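Local coordinates for protein ciona betagamma-crystallin (PDB 2BV2) that binds two calcium ions and probably serves as a structural component of the neuroectodermal visual system, at residues Ile3-Asp8 with His28-Ile33; Val9-Lys14 with Val34-Val39; Val46-Gly51 with Asp74-Ser79; Ser23-His28 with Ser78-Gln83. One frame throughout, in Å; residues are numbered along the deposited sequence. Where two conformers were deposited one is given.

Interaction 1 (Ile3-Asp8 with His28-Ile33); sequences IILFED and HGFNDI. With CA (calcium ion), chain C; CA (calcium ion), chain D.
Glu-7 O and Ile-33 O grip one calcium ion together. The metal lies 2.3 Å from Glu-7 O and 2.4 Å from Ile-33 O, which explains why the two carbonyl oxygens can approach to within 2.9 Å of each other without a hydrogen bond. A water is a third ligand, and Ser-35 OG and Asp-75 OD1 bind from beyond the two segments. The Glu-7 carboxylate takes no part: with CG anti to the backbone N (chi1 175°) it leads away from 28-33, and OE1 pairs with the backbone N of Lys-14. Away from the metal, the Phe-30 ring packs on the backbone of Leu-5 to Glu-7. Its CE2 lies 4.0 Å from Leu-5 CB and 3.6 Å from Leu-5 O, the carbonyl approaching obliquely, while Phe-6 C sits at the ring edge. Ile-33 CD1 rests 3.8 Å above the Phe-30 ring plane, over its centre, so the residue that offers its carbonyl to calcium also covers the ring. Replacing Phe-30 by the smaller alanine is likely to open a gap beside Leu-5 and to leave the Ile-33 side chain without the face it packs on. Asp-32 OD1 turns to the second calcium ion, at 2.5 Å. Neighbouring residues serving different ions are characteristic of the N/D-N/D-X-X-S/T-S calcium motif of beta/gamma-crystallins, here spanning Asn-31 to Ser-36.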
loop_
_atom_site.group_PDB
_atom_site.type_symbol
_atom_site.label_atom_id
_atom_site.label_comp_id
_atom_site.label_asym_id
_atom_site.label_seq_id
_atom_site.Cartn_x
_atom_site.Cartn_y
_atom_site.Cartn_z
ATOM N N ILE A 3 -8.492 -1.184 -0.912
ATOM C CA ILE A 3 -7.208 -1.634 -0.369
ATOM C C ILE A 3 -7.089 -1.078 1.043
ATOM O O ILE A 3 -7.531 0.047 1.327
ATOM C CB ILE A 3 -6.038 -1.174 -1.245
ATOM C CG1 ILE A 3 -4.746 -1.891 -0.848
ATOM C CG2 ILE A 3 -5.857 0.334 -1.167
ATOM C CD1 ILE A 3 -3.586 -1.573 -1.775
ATOM N N ILE A 4 -6.512 -1.875 1.933
ATOM C CA ILE A 4 -6.263 -1.462 3.315
ATOM C C ILE A 4 -4.761 -1.565 3.605
ATOM O O ILE A 4 -4.168 -2.651 3.503
ATOM C CB ILE A 4 -7.036 -2.324 4.305
ATOM C CG1 ILE A 4 -8.538 -2.276 4.011
ATOM C CG2 ILE A 4 -6.772 -1.872 5.729
ATOM C CD1 ILE A 4 -9.307 -3.427 4.633
ATOM N N LEU A 5 -4.177 -0.429 3.991
ATOM C CA LEU A 5 -2.757 -0.316 4.282
ATOM C C LEU A 5 -2.579 -0.352 5.784
ATOM O O LEU A 5 -3.348 0.284 6.496
ATOM C CB LEU A 5 -2.232 1.019 3.774
ATOM C CG LEU A 5 -2.486 1.386 2.306
ATOM C CD1 LEU A 5 -1.922 2.752 2.009
ATOM C CD2 LEU A 5 -1.946 0.362 1.307
ATOM N N PHE A 6 -1.561 -1.072 6.253
ATOM C CA PHE A 6 -1.309 -1.243 7.677
ATOM C C PHE A 6 0.074 -0.777 8.058
ATOM O O PHE A 6 1.032 -1.075 7.358
ATOM C CB PHE A 6 -1.428 -2.723 8.080
ATOM C CG PHE A 6 -2.825 -3.254 8.019
ATOM C CD1 PHE A 6 -3.634 -3.271 9.152
ATOM C CD2 PHE A 6 -3.322 -3.767 6.843
ATOM C CE1 PHE A 6 -4.946 -3.766 9.079
ATOM C CE2 PHE A 6 -4.640 -4.245 6.759
ATOM C CZ PHE A 6 -5.434 -4.261 7.861
ATOM N N GLU A 7 0.176 -0.143 9.227
ATOM C CA GLU A 7 1.440 0.359 9.754
ATOM C C GLU A 7 2.430 -0.737 10.102
ATOM O O GLU A 7 3.644 -0.589 9.856
ATOM C CB GLU A 7 1.122 1.216 10.986
ATOM C CG GLU A 7 2.321 1.737 11.773
ATOM C CD GLU A 7 2.034 1.828 13.265
ATOM O OE1 GLU A 7 0.919 1.471 13.665
ATOM O OE2 GLU A 7 2.920 2.251 14.038
ATOM N N ASP A 8 1.922 -1.831 10.677
ATOM C CA ASP A 8 2.752 -2.952 11.103
ATOM C C ASP A 8 2.518 -4.207 10.249
ATOM O O ASP A 8 1.486 -4.375 9.634
ATOM C CB ASP A 8 2.458 -3.322 12.559
ATOM C CG ASP A 8 2.692 -2.162 13.533
ATOM O OD1 ASP A 8 3.409 -1.188 13.175
ATOM O OD2 ASP A 8 2.132 -2.231 14.659
ATOM N N HIS A 28 -2.641 11.586 4.185
ATOM C CA HIS A 28 -3.276 10.763 5.227
ATOM C C HIS A 28 -2.313 10.262 6.305
ATOM O O HIS A 28 -2.668 9.384 7.083
ATOM C CB HIS A 28 -3.978 9.584 4.562
ATOM C CG HIS A 28 -5.095 9.994 3.663
ATOM N ND1 HIS A 28 -5.123 9.697 2.321
ATOM C CD2 HIS A 28 -6.220 10.703 3.916
ATOM C CE1 HIS A 28 -6.224 10.196 1.786
ATOM N NE2 HIS A 28 -6.904 10.816 2.733
ATOM N N GLY A 29 -1.104 10.824 6.368
ATOM C CA GLY A 29 -0.132 10.453 7.399
ATOM C C GLY A 29 0.392 9.033 7.266
ATOM O O GLY A 29 0.789 8.416 8.266
ATOM N N PHE A 30 0.417 8.518 6.039
ATOM C CA PHE A 30 0.761 7.121 5.778
ATOM C C PHE A 30 1.962 6.965 4.836
ATOM O O PHE A 30 2.177 5.915 4.239
ATOM C CB PHE A 30 -0.464 6.363 5.253
ATOM C CG PHE A 30 -1.039 5.414 6.248
ATOM C CD1 PHE A 30 -1.790 5.878 7.310
ATOM C CD2 PHE A 30 -0.828 4.039 6.129
ATOM C CE1 PHE A 30 -2.311 5.008 8.239
ATOM C CE2 PHE A 30 -1.336 3.171 7.065
ATOM C CZ PHE A 30 -2.086 3.657 8.116
ATOM N N ASN A 31 2.739 8.020 4.700
ATOM C CA ASN A 31 3.954 7.948 3.911
ATOM C C ASN A 31 5.046 7.237 4.685
ATOM O O ASN A 31 5.322 7.566 5.836
ATOM C CB ASN A 31 4.453 9.346 3.516
ATOM C CG ASN A 31 5.508 9.287 2.444
ATOM O OD1 ASN A 31 5.255 8.770 1.353
ATOM N ND2 ASN A 31 6.702 9.799 2.740
ATOM N N ASP A 32 5.668 6.269 4.026
ATOM C CA ASP A 32 6.829 5.557 4.533
ATOM C C ASP A 32 6.617 4.882 5.887
ATOM O O ASP A 32 7.521 4.865 6.728
ATOM C CB ASP A 32 8.067 6.451 4.552
ATOM C CG ASP A 32 8.512 6.859 3.163
ATOM O OD1 ASP A 32 8.007 6.299 2.175
ATOM O OD2 ASP A 32 9.391 7.734 3.047
ATOM N N ILE A 33 5.420 4.329 6.087
ATOM C CA ILE A 33 5.168 3.498 7.259
ATOM C C ILE A 33 4.545 2.150 6.988
ATOM O O ILE A 33 4.446 1.363 7.911
ATOM C CB ILE A 33 4.259 4.206 8.300
ATOM C CG1 ILE A 33 2.850 4.433 7.762
ATOM C CG2 ILE A 33 4.882 5.515 8.755
ATOM C CD1 ILE A 33 1.899 4.919 8.845
HETATM CA CA CA C . 5.800 0.118 9.504
HETATM CA CA CA D . 8.565 6.197 -0.219
HETATM O O HOH W 1 7.935 -0.545 10.165
#

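Interaction 2 (Val9-Lys14 with Val34-Val39); sequences VEFGGK and VSSIIV. With CA (calcium ion), chain C.
The Phe-11 ring receives Ile-38 over one face: Ile-38 CD1 stands 4.2 Å from the ring centroid and 26° off its normal, a CH-pi contact. At the ring edge, near its plane, Ile-37 O lies 3.4 Å from Phe-11 CE2, and Ser-36 OG comes in obliquely beside CD2. The two side chains Phe-11 and Ile-38 cross at about a right angle, bringing Ile-38 CG1 to 3.5 Å from Phe-11 CD2; Lys-63 and Pro-65 also touch the Phe-11 side chain. This is the folded hairpin of a beta/gamma-crystallin Greek key, whose (Y/F/W)-x-x-x-x-(Y/F)-x-G signature is met by Phe-6, Phe-11 and Gly-13. Glu-10 and Phe-11 both have positive phi, and Gly-12 N bonds back to Val-9 O, evidence that the loop is wound into a tight turn over strand 36-41. Opposite Phe-6, that strand opens in a classic beta bulge formed by Ser-35 and Ser-36, whose side chains both point toward the hairpin but do different work. Ser-35 OG binds calcium at 2.4 Å and lies so close to Asp-74 OD1 that the length of this probable hydrogen bond is doubtful, while Ser-35 CB packs 3.5 Å from Val-9 N. Ser-36 instead fastens the turn. Its OG is turned between the backbone N and the carbonyl carbon (chi1 62°), where it reaches the loop and hydrogen-bonds to Asp-8 O as well. From the other end of the turn Phe-11 N donates to Ser-36 OG at 2.9 Å, a bent bond with an N-H...O angle of 138°.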
loop_
_atom_site.group_PDB
_atom_site.type_symbol
_atom_site.label_atom_id
_atom_site.label_comp_id
_atom_site.label_asym_id
_atom_site.label_seq_id
_atom_site.Cartn_x
_atom_site.Cartn_y
_atom_site.Cartn_z
ATOM N N VAL A 9 3.493 -5.104 10.282
ATOM C CA VAL A 9 3.356 -6.419 9.685
ATOM C C VAL A 9 2.178 -7.192 10.295
ATOM O O VAL A 9 1.669 -6.879 11.393
ATOM C CB VAL A 9 4.663 -7.266 9.798
ATOM C CG1 VAL A 9 5.803 -6.560 9.126
ATOM C CG2 VAL A 9 4.988 -7.597 11.239
ATOM N N GLU A 10 1.731 -8.210 9.560
ATOM C CA GLU A 10 0.649 -9.077 10.038
ATOM C C GLU A 10 -0.622 -8.301 10.360
ATOM O O GLU A 10 -1.385 -8.690 11.246
ATOM C CB GLU A 10 1.115 -9.924 11.233
ATOM C CG GLU A 10 2.286 -10.855 10.889
ATOM C CD GLU A 10 1.888 -12.050 10.001
ATOM O OE1 GLU A 10 0.684 -12.248 9.729
ATOM O OE2 GLU A 10 2.795 -12.809 9.583
ATOM N N PHE A 11 -0.834 -7.204 9.630
ATOM C CA PHE A 11 -2.087 -6.428 9.691
ATOM C C PHE A 11 -2.344 -5.797 11.067
ATOM O O PHE A 11 -3.476 -5.557 11.474
ATOM C CB PHE A 11 -3.253 -7.286 9.211
ATOM C CG PHE A 11 -2.869 -8.207 8.109
ATOM C CD1 PHE A 11 -2.742 -9.558 8.340
ATOM C CD2 PHE A 11 -2.500 -7.699 6.875
ATOM C CE1 PHE A 11 -2.331 -10.404 7.327
ATOM C CE2 PHE A 11 -2.058 -8.532 5.872
ATOM C CZ PHE A 11 -1.991 -9.883 6.086
ATOM N N GLY A 12 -1.257 -5.462 11.727
ATOM C CA GLY A 12 -1.302 -4.732 12.983
ATOM C C GLY A 12 -1.153 -3.228 12.829
ATOM O O GLY A 12 -0.871 -2.694 11.736
ATOM N N GLY A 13 -1.327 -2.533 13.944
ATOM C CA GLY A 13 -1.095 -1.102 13.979
ATOM C C GLY A 13 -2.171 -0.310 13.276
ATOM O O GLY A 13 -3.270 -0.809 13.012
ATOM N N LYS A 14 -1.830 0.937 12.956
ATOM C CA LYS A 14 -2.760 1.861 12.299
ATOM C C LYS A 14 -3.110 1.378 10.879
ATOM O O LYS A 14 -2.274 0.817 10.155
ATOM C CB LYS A 14 -2.142 3.255 12.238
ATOM C CG LYS A 14 -3.103 4.381 11.982
ATOM C CD LYS A 14 -2.384 5.756 12.115
ATOM C CE LYS A 14 -3.346 6.941 12.035
ATOM N NZ LYS A 14 -2.646 8.271 12.074
ATOM N N VAL A 34 4.098 1.875 5.764
ATOM C CA VAL A 34 3.324 0.660 5.513
ATOM C C VAL A 34 4.199 -0.603 5.568
ATOM O O VAL A 34 5.278 -0.661 4.977
ATOM C CB VAL A 34 2.578 0.728 4.173
ATOM C CG1 VAL A 34 2.017 -0.663 3.766
ATOM C CG2 VAL A 34 1.458 1.755 4.234
ATOM N N SER A 35 3.720 -1.597 6.321
ATOM C CA SER A 35 4.424 -2.844 6.499
ATOM C C SER A 35 3.575 -4.094 6.181
ATOM O O SER A 35 4.117 -5.176 6.097
ATOM C CB SER A 35 4.961 -2.895 7.928
ATOM O OG SER A 35 5.901 -1.858 8.176
ATOM N N SER A 36 2.245 -3.959 6.054
ATOM C CA SER A 36 1.417 -5.013 5.481
ATOM C C SER A 36 0.193 -4.414 4.784
ATOM O O SER A 36 -0.137 -3.231 4.984
ATOM C CB SER A 36 0.976 -6.006 6.555
ATOM O OG SER A 36 0.180 -5.394 7.553
ATOM N N ILE A 37 -0.460 -5.237 3.965
ATOM C CA ILE A 37 -1.535 -4.777 3.081
ATOM C C ILE A 37 -2.575 -5.866 2.897
ATOM O O ILE A 37 -2.228 -7.029 2.773
ATOM C CB ILE A 37 -0.998 -4.369 1.670
ATOM C CG1 ILE A 37 -0.058 -3.156 1.750
ATOM C CG2 ILE A 37 -2.160 -4.071 0.707
ATOM C CD1 ILE A 37 0.545 -2.789 0.393
ATOM N N ILE A 38 -3.852 -5.476 2.882
ATOM C CA ILE A 38 -4.924 -6.352 2.468
ATOM C C ILE A 38 -5.613 -5.709 1.275
ATOM O O ILE A 38 -6.083 -4.567 1.358
ATOM C CB ILE A 38 -5.957 -6.582 3.580
ATOM C CG1 ILE A 38 -5.292 -7.356 4.728
ATOM C CG2 ILE A 38 -7.197 -7.323 3.008
ATOM C CD1 ILE A 38 -6.191 -7.639 5.910
ATOM N N VAL A 39 -5.662 -6.425 0.152
ATOM C CA VAL A 39 -6.486 -5.975 -0.971
ATOM C C VAL A 39 -7.808 -6.721 -0.885
ATOM O O VAL A 39 -7.847 -7.932 -1.070
ATOM C CB VAL A 39 -5.804 -6.220 -2.330
ATOM C CG1 VAL A 39 -6.713 -5.809 -3.477
ATOM C CG2 VAL A 39 -4.493 -5.459 -2.437
HETATM CA CA CA C . 5.800 0.118 9.504
HETATM O O HOH W 1 7.935 -0.545 10.165
#

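Interaction 3 (Val46-Gly51 with Asp74-Ser79); sequences VFDDEG and DDELSS. With CA (calcium ion), chain D; CA (calcium ion), chain C.
Asp-48 O, Glu-76 O, Glu-76 OE1 and Ser-78 OG converge on one calcium ion, Asp-48 O at 2.3 Å from the metal and Glu-76 OE1 at 2.5 Å. A bend in the Glu-76 chain (chi2 52°) carries its carboxylate back to the metal already held by its own carbonyl, so the residue binds twice. Asp-32 OD1 supplies the remaining protein ligand, and Ser-78 OG is hydrogen-bonded to Asn-31. Beside the site Ser-78 N donates to Phe-47 O at 2.8 Å, nearly straight at 178° and in the carbonyl plane; Ser-79 N adds a weak bond to the same oxygen. In return Phe-47 N donates to Ser-79 O at 2.9 Å. Two consecutive residues facing Phe-47 make a classic beta bulge, which places Ser-78 OG on the metal and leaves Ser-79 OG to donate to Asp-49 O at 2.8 Å. Ser-79 OG also bonds Phe-52 N, bridging the two ends of the turn. Further out, the Asp-48 and Glu-76 side chains cross with CG to CG at 3.4 Å and carboxylate planes 73° apart; Tyr-57 OH holds Asp-48 OD2. Toward the core, Val-46 CG2 packs against Leu-77 CD2 at 3.6 Å. Carbonyl, bulge serine and a glutamate binding through its carbonyl and one carboxylate oxygen identify a DDELSS version of the family's calcium site, held mainly by the second Greek key with Asp-32 lent by the first.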
loop_
_atom_site.group_PDB
_atom_site.type_symbol
_atom_site.label_atom_id
_atom_site.label_comp_id
_atom_site.label_asym_id
_atom_site.label_seq_id
_atom_site.Cartn_x
_atom_site.Cartn_y
_atom_site.Cartn_z
ATOM N N VAL A 46 1.154 -0.273 -6.060
ATOM C CA VAL A 46 1.657 0.552 -4.986
ATOM C C VAL A 46 3.088 0.942 -5.337
ATOM O O VAL A 46 3.813 0.157 -5.917
ATOM C CB VAL A 46 1.566 -0.155 -3.606
ATOM C CG1 VAL A 46 0.111 -0.449 -3.276
ATOM C CG2 VAL A 46 2.405 -1.410 -3.569
ATOM N N PHE A 47 3.464 2.169 -4.989
ATOM C CA PHE A 47 4.707 2.767 -5.441
ATOM C C PHE A 47 5.516 3.308 -4.274
ATOM O O PHE A 47 4.949 3.874 -3.351
ATOM C CB PHE A 47 4.400 3.944 -6.356
ATOM C CG PHE A 47 3.610 3.589 -7.578
ATOM C CD1 PHE A 47 4.245 3.397 -8.792
ATOM C CD2 PHE A 47 2.218 3.534 -7.540
ATOM C CE1 PHE A 47 3.520 3.093 -9.924
ATOM C CE2 PHE A 47 1.491 3.237 -8.671
ATOM C CZ PHE A 47 2.134 3.024 -9.859
ATOM N N ASP A 48 6.844 3.178 -4.355
ATOM C CA ASP A 48 7.743 3.735 -3.342
ATOM C C ASP A 48 8.046 5.240 -3.449
ATOM O O ASP A 48 8.578 5.806 -2.488
ATOM C CB ASP A 48 9.054 2.952 -3.297
ATOM C CG ASP A 48 8.870 1.552 -2.743
ATOM O OD1 ASP A 48 7.772 1.249 -2.223
ATOM O OD2 ASP A 48 9.824 0.753 -2.824
ATOM N N ASP A 49 7.735 5.881 -4.579
ATOM C CA ASP A 49 7.772 7.337 -4.668
ATOM C C ASP A 49 6.354 7.877 -4.739
ATOM O O ASP A 49 5.396 7.138 -5.014
ATOM C CB ASP A 49 8.559 7.847 -5.890
ATOM C CG ASP A 49 10.058 7.560 -5.810
ATOM O OD1 ASP A 49 10.546 7.093 -4.740
ATOM O OD2 ASP A 49 10.741 7.828 -6.841
ATOM N N GLU A 50 6.233 9.179 -4.478
ATOM C CA GLU A 50 4.967 9.886 -4.644
ATOM C C GLU A 50 4.668 10.002 -6.137
ATOM O O GLU A 50 5.553 9.844 -6.983
ATOM C CB GLU A 50 5.039 11.272 -4.011
ATOM C CG GLU A 50 5.316 11.269 -2.512
ATOM C CD GLU A 50 5.395 12.675 -1.936
ATOM O OE1 GLU A 50 5.962 12.850 -0.830
ATOM O OE2 GLU A 50 4.896 13.602 -2.602
ATOM N N GLY A 51 3.408 10.241 -6.461
ATOM C CA GLY A 51 3.011 10.474 -7.837
ATOM C C GLY A 51 3.035 9.260 -8.740
ATOM O O GLY A 51 3.258 9.402 -9.940
ATOM N N ASP A 74 10.189 -2.353 3.461
ATOM C CA ASP A 74 9.404 -1.891 4.600
ATOM C C ASP A 74 9.441 -0.383 4.671
ATOM O O ASP A 74 10.470 0.209 4.376
ATOM C CB ASP A 74 9.961 -2.463 5.908
ATOM C CG ASP A 74 9.056 -2.184 7.075
ATOM O OD1 ASP A 74 7.849 -2.422 6.930
ATOM O OD2 ASP A 74 9.536 -1.698 8.120
ATOM N N ASP A 75 8.311 0.232 5.041
ATOM C CA ASP A 75 8.294 1.658 5.357
ATOM C C ASP A 75 8.746 2.510 4.161
ATOM O O ASP A 75 9.546 3.438 4.322
ATOM C CB ASP A 75 9.169 1.967 6.589
ATOM C CG ASP A 75 8.433 1.779 7.899
ATOM O OD1 ASP A 75 7.377 1.114 7.898
ATOM O OD2 ASP A 75 8.911 2.327 8.939
ATOM N N GLU A 76 8.209 2.185 2.984
ATOM C CA GLU A 76 8.565 2.867 1.736
ATOM C C GLU A 76 7.423 3.232 0.801
ATOM O O GLU A 76 7.621 4.002 -0.130
ATOM C CB GLU A 76 9.591 2.041 0.951
ATOM C CG GLU A 76 10.437 2.849 -0.019
ATOM C CD GLU A 76 11.090 4.035 0.636
ATOM O OE1 GLU A 76 10.871 5.190 0.159
ATOM O OE2 GLU A 76 11.788 3.802 1.654
ATOM N N LEU A 77 6.223 2.732 1.021
ATOM C CA LEU A 77 5.140 3.092 0.106
ATOM C C LEU A 77 4.833 4.572 0.240
ATOM O O LEU A 77 4.757 5.093 1.351
ATOM C CB LEU A 77 3.893 2.248 0.349
ATOM C CG LEU A 77 4.095 0.778 -0.047
ATOM C CD1 LEU A 77 2.823 0.004 0.147
ATOM C CD2 LEU A 77 4.575 0.641 -1.492
ATOM N N SER A 78 4.670 5.247 -0.890
ATOM C CA SER A 78 4.328 6.674 -0.887
ATOM C C SER A 78 3.106 7.049 -1.713
ATOM O O SER A 78 2.547 8.137 -1.514
ATOM C CB SER A 78 5.532 7.480 -1.335
ATOM O OG SER A 78 6.607 7.295 -0.440
ATOM N N SER A 79 2.697 6.183 -2.640
ATOM C CA SER A 79 1.476 6.425 -3.428
ATOM C C SER A 79 0.877 5.095 -3.890
ATOM O O SER A 79 1.572 4.096 -3.910
ATOM C CB SER A 79 1.766 7.341 -4.629
ATOM O OG SER A 79 2.672 6.750 -5.549
HETATM CA CA CA D . 8.565 6.197 -0.219
HETATM CA CA CA C . 5.800 0.118 9.504
HETATM O O HOH W 1 7.935 -0.545 10.165
#

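Interaction 4 (Ser23-His28 with Ser78-Gln83); sequences SDLNVH and SSVKQQ. With CA (calcium ion), chain D; ACT (acetate ion), chain E.
Leu-25 N donates to Ser-78 O at 2.8 Å and 170°, the donor tilted 30° from the carbonyl plane, just where 23-28 enters the 3-10 turn at 25-27, beside the start of strand 79-82. Leu-25 CB points toward 78-83, and CD1 lies 3.7 Å from Ser-78 C and 4.3 Å from Val-80 CG1. Next to it, Ser-23 O sits 3.2 Å from Ser-79 CB, while Gly-51 bonds the Ser-23 backbone. Asp-24 CB points away from 78-83, and CG, anti to the backbone N (chi1 177°), brings the carboxylate to Asn-26 to shape the turn. Its OD1 accepts Asn-26 ND2 at 2.9 Å through the syn lone pair, and Asn-26 N from above the carboxylate plane, an Asx turn. A leucine in place of Asp-24 would probably leave Asn-26 N without its side-chain acceptor and set the Asn-26 amide freer to rotate. An acetate ion, probably from the crystallisation liquor, accepts from Ser-23 N and Asp-24 N. With Val-80 also bonded to the Val-22 backbone, the arrangement is consistent with the intertwined Greek keys of beta/gamma-crystallins, in which part of the first motif lies along the sheet of the second.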
loop_
_atom_site.group_PDB
_atom_site.type_symbol
_atom_site.label_atom_id
_atom_site.label_comp_id
_atom_site.label_asym_id
_atom_site.label_seq_id
_atom_site.Cartn_x
_atom_site.Cartn_y
_atom_site.Cartn_z
ATOM N N SER A 23 -1.946 9.980 -4.702
ATOM C CA SER A 23 -0.626 10.304 -5.249
ATOM C C SER A 23 0.408 10.597 -4.175
ATOM O O SER A 23 1.613 10.542 -4.444
ATOM C CB SER A 23 -0.721 11.509 -6.198
ATOM O OG SER A 23 0.561 12.059 -6.485
ATOM N N ASP A 24 -0.046 10.946 -2.969
ATOM C CA ASP A 24 0.863 11.293 -1.888
ATOM C C ASP A 24 0.297 10.835 -0.553
ATOM O O ASP A 24 -0.553 11.510 0.039
ATOM C CB ASP A 24 1.099 12.805 -1.889
ATOM C CG ASP A 24 1.975 13.282 -0.741
ATOM O OD1 ASP A 24 2.621 12.455 -0.067
ATOM O OD2 ASP A 24 2.006 14.510 -0.516
ATOM N N LEU A 25 0.777 9.690 -0.071
ATOM C CA LEU A 25 0.254 9.134 1.190
ATOM C C LEU A 25 0.418 10.039 2.399
ATOM O O LEU A 25 -0.241 9.813 3.394
ATOM C CB LEU A 25 0.839 7.750 1.481
ATOM C CG LEU A 25 0.281 6.599 0.634
ATOM C CD1 LEU A 25 1.077 5.391 0.913
ATOM C CD2 LEU A 25 -1.200 6.312 0.901
ATOM N N ASN A 26 1.293 11.041 2.320
ATOM C CA ASN A 26 1.419 12.056 3.393
ATOM C C ASN A 26 0.111 12.762 3.727
ATOM O O ASN A 26 -0.088 13.189 4.867
ATOM C CB ASN A 26 2.438 13.113 3.033
ATOM C CG ASN A 26 3.865 12.644 3.175
ATOM O OD1 ASN A 26 4.332 12.320 4.272
ATOM N ND2 ASN A 26 4.591 12.647 2.069
ATOM N N VAL A 27 -0.767 12.912 2.741
ATOM C CA VAL A 27 -2.044 13.601 2.968
ATOM C C VAL A 27 -2.857 12.895 4.053
ATOM O O VAL A 27 -3.651 13.532 4.755
ATOM C CB VAL A 27 -2.880 13.759 1.679
ATOM C CG1 VAL A 27 -2.090 14.497 0.596
ATOM C CG2 VAL A 27 -3.364 12.415 1.175
ATOM N N HIS A 28 -2.641 11.586 4.185
ATOM C CA HIS A 28 -3.276 10.763 5.227
ATOM C C HIS A 28 -2.313 10.262 6.305
ATOM O O HIS A 28 -2.668 9.384 7.083
ATOM C CB HIS A 28 -3.978 9.584 4.562
ATOM C CG HIS A 28 -5.095 9.994 3.663
ATOM N ND1 HIS A 28 -5.123 9.697 2.321
ATOM C CD2 HIS A 28 -6.220 10.703 3.916
ATOM C CE1 HIS A 28 -6.224 10.196 1.786
ATOM N NE2 HIS A 28 -6.904 10.816 2.733
ATOM N N SER A 78 4.670 5.247 -0.890
ATOM C CA SER A 78 4.328 6.674 -0.887
ATOM C C SER A 78 3.106 7.049 -1.713
ATOM O O SER A 78 2.547 8.137 -1.514
ATOM C CB SER A 78 5.532 7.480 -1.335
ATOM O OG SER A 78 6.607 7.295 -0.440
ATOM N N SER A 79 2.697 6.183 -2.640
ATOM C CA SER A 79 1.476 6.425 -3.428
ATOM C C SER A 79 0.877 5.095 -3.890
ATOM O O SER A 79 1.572 4.096 -3.910
ATOM C CB SER A 79 1.766 7.341 -4.629
ATOM O OG SER A 79 2.672 6.750 -5.549
ATOM N N VAL A 80 -0.430 5.097 -4.172
ATOM C CA VAL A 80 -1.169 3.891 -4.560
ATOM C C VAL A 80 -2.181 4.222 -5.648
ATOM O O VAL A 80 -2.856 5.246 -5.572
ATOM C CB VAL A 80 -1.900 3.212 -3.342
ATOM C CG1 VAL A 80 -0.973 3.113 -2.133
ATOM C CG2 VAL A 80 -3.176 3.934 -2.957
ATOM N N LYS A 81 -2.297 3.338 -6.643
ATOM C CA LYS A 81 -3.135 3.584 -7.824
ATOM C C LYS A 81 -3.949 2.348 -8.180
ATOM O O LYS A 81 -3.431 1.244 -8.203
ATOM C CB LYS A 81 -2.255 3.986 -9.013
ATOM C CG LYS A 81 -2.981 4.156 -10.332
ATOM C CD LYS A 81 -2.032 4.626 -11.418
ATOM N N GLN A 82 -5.232 2.550 -8.467
ATOM C CA GLN A 82 -6.123 1.468 -8.848
ATOM C C GLN A 82 -5.870 1.101 -10.315
ATOM O O GLN A 82 -5.654 1.986 -11.145
ATOM C CB GLN A 82 -7.569 1.931 -8.606
ATOM C CG GLN A 82 -8.656 1.030 -9.141
ATOM C CD GLN A 82 -9.926 1.070 -8.297
ATOM O OE1 GLN A 82 -10.162 2.016 -7.537
ATOM N NE2 GLN A 82 -10.752 0.037 -8.432
ATOM N N GLN A 83 -5.864 -0.193 -10.625
ATOM C CA GLN A 83 -5.764 -0.654 -12.011
ATOM C C GLN A 83 -7.164 -0.791 -12.615
ATOM O O GLN A 83 -7.847 -1.799 -12.412
ATOM C CB GLN A 83 -5.012 -1.984 -12.095
ATOM C CG GLN A 83 -4.941 -2.585 -13.508
ATOM C CD GLN A 83 -4.074 -3.834 -13.587
ATOM O OE1 GLN A 83 -4.299 -4.707 -14.422
ATOM N NE2 GLN A 83 -3.087 -3.928 -12.709
HETATM CA CA CA D . 8.565 6.197 -0.219
HETATM C C ACT E . -3.690 12.598 -3.296
HETATM O O ACT E . -3.864 12.158 -4.468
HETATM O OXT ACT E . -2.527 12.553 -2.824
HETATM C CH3 ACT E . -4.818 13.123 -2.468
#

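From the N terminus, strand 2-6 and its hairpin open two loops that close in the same order: interaction 1 at 28-33, interaction 2 at 34-39. The two contacts cross, and Glu-7, Ile-33 and Ser-35 bring both to one calcium ion. Interaction 4 starts at 23-28, before either loop has closed, and so crosses both; it ends on the C-terminal strand. Interaction 3 begins only after interactions 1 and 2 are complete and finishes on the stretch where interaction 4 does, with Ser-78 and Ser-79 common to both. Asp-75 reaches back to the first calcium ion and Asp-32 forward to the second, tying the two Greek keys together reciprocally.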